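Long-range contact in hydrolase, haloacid dehalogenase-like family (Porphyromonas gingivalis, PDB 2I6X), which is a predicted hydrolase of the haloacid dehalogenase-like superfamily: residues D104-L109 / F136-Y141. Numbering follows the deposited sequence.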
loop_
_atom_site.group_PDB
_atom_site.type_symbol
_atom_site.label_atom_id
_atom_site.label_comp_id
_atom_site.label_asym_id
_atom_site.label_seq_id
_atom_site.Cartn_x
_atom_site.Cartn_y
_atom_site.Cartn_z
ATOM N N ASP A 104 -18.301 -0.710 13.360
ATOM C CA ASP A 104 -17.789 -0.694 14.733
ATOM C C ASP A 104 -16.492 0.095 14.892
ATOM O O ASP A 104 -16.079 0.394 15.993
ATOM C CB ASP A 104 -17.585 -2.124 15.249
ATOM C CG ASP A 104 -18.904 -2.901 15.421
ATOM O OD1 ASP A 104 -19.321 -3.115 16.568
ATOM O OD2 ASP A 104 -19.523 -3.322 14.419
ATOM N N TYR A 105 -15.843 0.403 13.783
ATOM C CA TYR A 105 -14.514 1.004 13.791
ATOM C C TYR A 105 -14.440 2.012 12.680
ATOM O O TYR A 105 -15.159 1.906 11.662
ATOM C CB TYR A 105 -13.402 -0.053 13.567
ATOM C CG TYR A 105 -13.355 -1.084 14.657
ATOM C CD1 TYR A 105 -12.682 -0.824 15.855
ATOM C CD2 TYR A 105 -14.006 -2.319 14.502
ATOM C CE1 TYR A 105 -12.659 -1.753 16.876
ATOM C CE2 TYR A 105 -14.002 -3.273 15.531
ATOM C CZ TYR A 105 -13.330 -2.976 16.728
ATOM O OH TYR A 105 -13.316 -3.907 17.761
ATOM N N ARG A 106 -13.547 2.971 12.880
ATOM C CA ARG A 106 -13.092 3.812 11.816
ATOM C C ARG A 106 -11.904 3.114 11.139
ATOM O O ARG A 106 -10.975 2.666 11.815
ATOM C CB ARG A 106 -12.719 5.170 12.382
ATOM C CG ARG A 106 -13.928 5.942 12.846
ATOM C CD ARG A 106 -13.539 7.321 13.314
ATOM N NE ARG A 106 -13.199 8.226 12.216
ATOM C CZ ARG A 106 -12.299 9.204 12.311
ATOM N NH1 ARG A 106 -11.618 9.389 13.445
ATOM N NH2 ARG A 106 -12.055 9.982 11.261
ATOM N N LEU A 107 -11.961 3.004 9.813
ATOM C CA LEU A 107 -11.031 2.209 9.037
ATOM C C LEU A 107 -10.297 3.087 8.063
ATOM O O LEU A 107 -10.895 3.921 7.390
ATOM C CB LEU A 107 -11.781 1.125 8.257
ATOM C CG LEU A 107 -12.602 0.160 9.106
ATOM C CD1 LEU A 107 -13.336 -0.822 8.227
ATOM C CD2 LEU A 107 -11.729 -0.558 10.155
ATOM N N PHE A 108 -8.986 2.891 7.986
ATOM C CA PHE A 108 -8.121 3.704 7.152
ATOM C C PHE A 108 -7.121 2.828 6.414
ATOM O O PHE A 108 -6.775 1.757 6.879
ATOM C CB PHE A 108 -7.416 4.743 8.017
ATOM C CG PHE A 108 -8.372 5.596 8.800
ATOM C CD1 PHE A 108 -8.961 6.722 8.214
ATOM C CD2 PHE A 108 -8.717 5.251 10.107
ATOM C CE1 PHE A 108 -9.873 7.487 8.922
ATOM C CE2 PHE A 108 -9.609 6.032 10.825
ATOM C CZ PHE A 108 -10.187 7.148 10.233
ATOM N N LEU A 109 -6.698 3.282 5.241
ATOM C CA LEU A 109 -5.584 2.673 4.536
ATOM C C LEU A 109 -4.378 3.625 4.562
ATOM O O LEU A 109 -4.511 4.821 4.271
ATOM C CB LEU A 109 -5.974 2.313 3.098
ATOM C CG LEU A 109 -4.978 1.451 2.297
ATOM C CD1 LEU A 109 -5.177 -0.046 2.547
ATOM C CD2 LEU A 109 -5.052 1.774 0.777
ATOM N N PHE A 136 -13.978 0.873 1.138
ATOM C CA PHE A 136 -13.828 0.093 2.388
ATOM C C PHE A 136 -13.322 0.952 3.546
ATOM O O PHE A 136 -13.355 0.525 4.698
ATOM C CB PHE A 136 -12.887 -1.097 2.201
ATOM C CG PHE A 136 -13.410 -2.149 1.267
ATOM C CD1 PHE A 136 -14.172 -3.208 1.743
ATOM C CD2 PHE A 136 -13.131 -2.086 -0.096
ATOM C CE1 PHE A 136 -14.667 -4.193 0.850
ATOM C CE2 PHE A 136 -13.612 -3.048 -0.973
ATOM C CZ PHE A 136 -14.374 -4.111 -0.504
ATOM N N PHE A 137 -12.848 2.154 3.256
ATOM C CA PHE A 137 -12.208 2.947 4.293
ATOM C C PHE A 137 -12.915 4.261 4.490
ATOM O O PHE A 137 -13.592 4.763 3.580
ATOM C CB PHE A 137 -10.725 3.137 3.954
ATOM C CG PHE A 137 -10.033 1.835 3.654
ATOM C CD1 PHE A 137 -9.613 1.002 4.686
ATOM C CD2 PHE A 137 -9.871 1.400 2.352
ATOM C CE1 PHE A 137 -9.007 -0.218 4.428
ATOM C CE2 PHE A 137 -9.253 0.177 2.089
ATOM C CZ PHE A 137 -8.831 -0.626 3.132
ATOM N N ASP A 138 -12.787 4.805 5.692
ATOM C CA ASP A 138 -13.256 6.151 5.915
ATOM C C ASP A 138 -12.393 7.088 5.090
ATOM O O ASP A 138 -12.905 8.020 4.466
ATOM C CB ASP A 138 -13.293 6.481 7.403
ATOM C CG ASP A 138 -14.368 5.678 8.125
ATOM O OD1 ASP A 138 -15.572 5.941 7.904
ATOM O OD2 ASP A 138 -14.021 4.746 8.872
ATOM N N LYS A 139 -11.102 6.787 5.032
ATOM C CA LYS A 139 -10.179 7.475 4.134
ATOM C C LYS A 139 -8.942 6.654 3.741
ATOM O O LYS A 139 -8.410 5.876 4.531
ATOM C CB LYS A 139 -9.759 8.834 4.703
ATOM C CG LYS A 139 -9.068 9.726 3.686
ATOM C CD LYS A 139 -9.402 11.189 3.925
ATOM C CE LYS A 139 -8.711 12.091 2.930
ATOM N NZ LYS A 139 -8.853 13.558 3.327
ATOM N N VAL A 140 -8.510 6.875 2.501
ATOM C CA VAL A 140 -7.293 6.325 1.929
ATOM C C VAL A 140 -6.155 7.357 1.947
ATOM O O VAL A 140 -6.275 8.474 1.419
ATOM C CB VAL A 140 -7.568 5.792 0.497
ATOM C CG1 VAL A 140 -6.281 5.369 -0.199
ATOM C CG2 VAL A 140 -8.549 4.609 0.576
ATOM N N TYR A 141 -5.064 6.963 2.594
ATOM C CA TYR A 141 -3.850 7.729 2.640
ATOM C C TYR A 141 -2.790 7.049 1.767
ATOM O O TYR A 141 -2.191 6.015 2.142
ATOM C CB TYR A 141 -3.398 7.954 4.103
ATOM C CG TYR A 141 -4.431 8.746 4.916
ATOM C CD1 TYR A 141 -4.546 10.143 4.788
ATOM C CD2 TYR A 141 -5.309 8.091 5.800
ATOM C CE1 TYR A 141 -5.508 10.854 5.516
ATOM C CE2 TYR A 141 -6.262 8.799 6.546
ATOM C CZ TYR A 141 -6.365 10.166 6.405
ATOM O OH TYR A 141 -7.334 10.839 7.141
HETATM O O HOH W 1 -16.228 3.467 9.765
#
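L109 sets its CB almost squarely over the centre of the F137 ring, a CH-pi contact 3.9 Å from CB to the centroid and only 3° off the ring normal. With CG anti to the backbone N (chi1 -170°), the L109 side chain runs obliquely over this face, and CD1 ends 3.7 Å from F137 CZ. F136 CB lies against the opposite face, nearer the rim, while the edge of the same ring is turned to the backbone carbonyl carbon of L107. The other L109 branch, CD2, lies alongside V140 CG1.

F108 and Y141 point the same way on the other side of the sheet, F108 CD1 standing 3.8 Å from Y141 CE2 at the tyrosine ring's edge. Helix 153-163 packs here too, its D162 accepting a hydrogen bond from the Y141 hydroxyl.

The segments lie on strands 106-111 and 139-142 of a beta-alpha-beta unit whose helix is 115-121, at one margin of the parallel Rossmann-like sheet of the HAD fold. L109 knits the strands in parallel register, its N donating to K139 O (3.2 Å) and its O accepting from Y141 N (2.8 Å).

Just ahead of strand 139-142, the D138 carboxylate supplies the acceptor that a main-chain carbonyl would otherwise give: OD2 takes the L107 N-H through its anti lone pair (2.9 Å, 163° at the hydrogen), and D138 N returns a bond to L107 O (2.7 Å). A water lies within hydrogen-bonding distance of both OD2 and Y105 O and may link them, though other acceptors compete for its protons, while OD1 forms a salt bridge with R102.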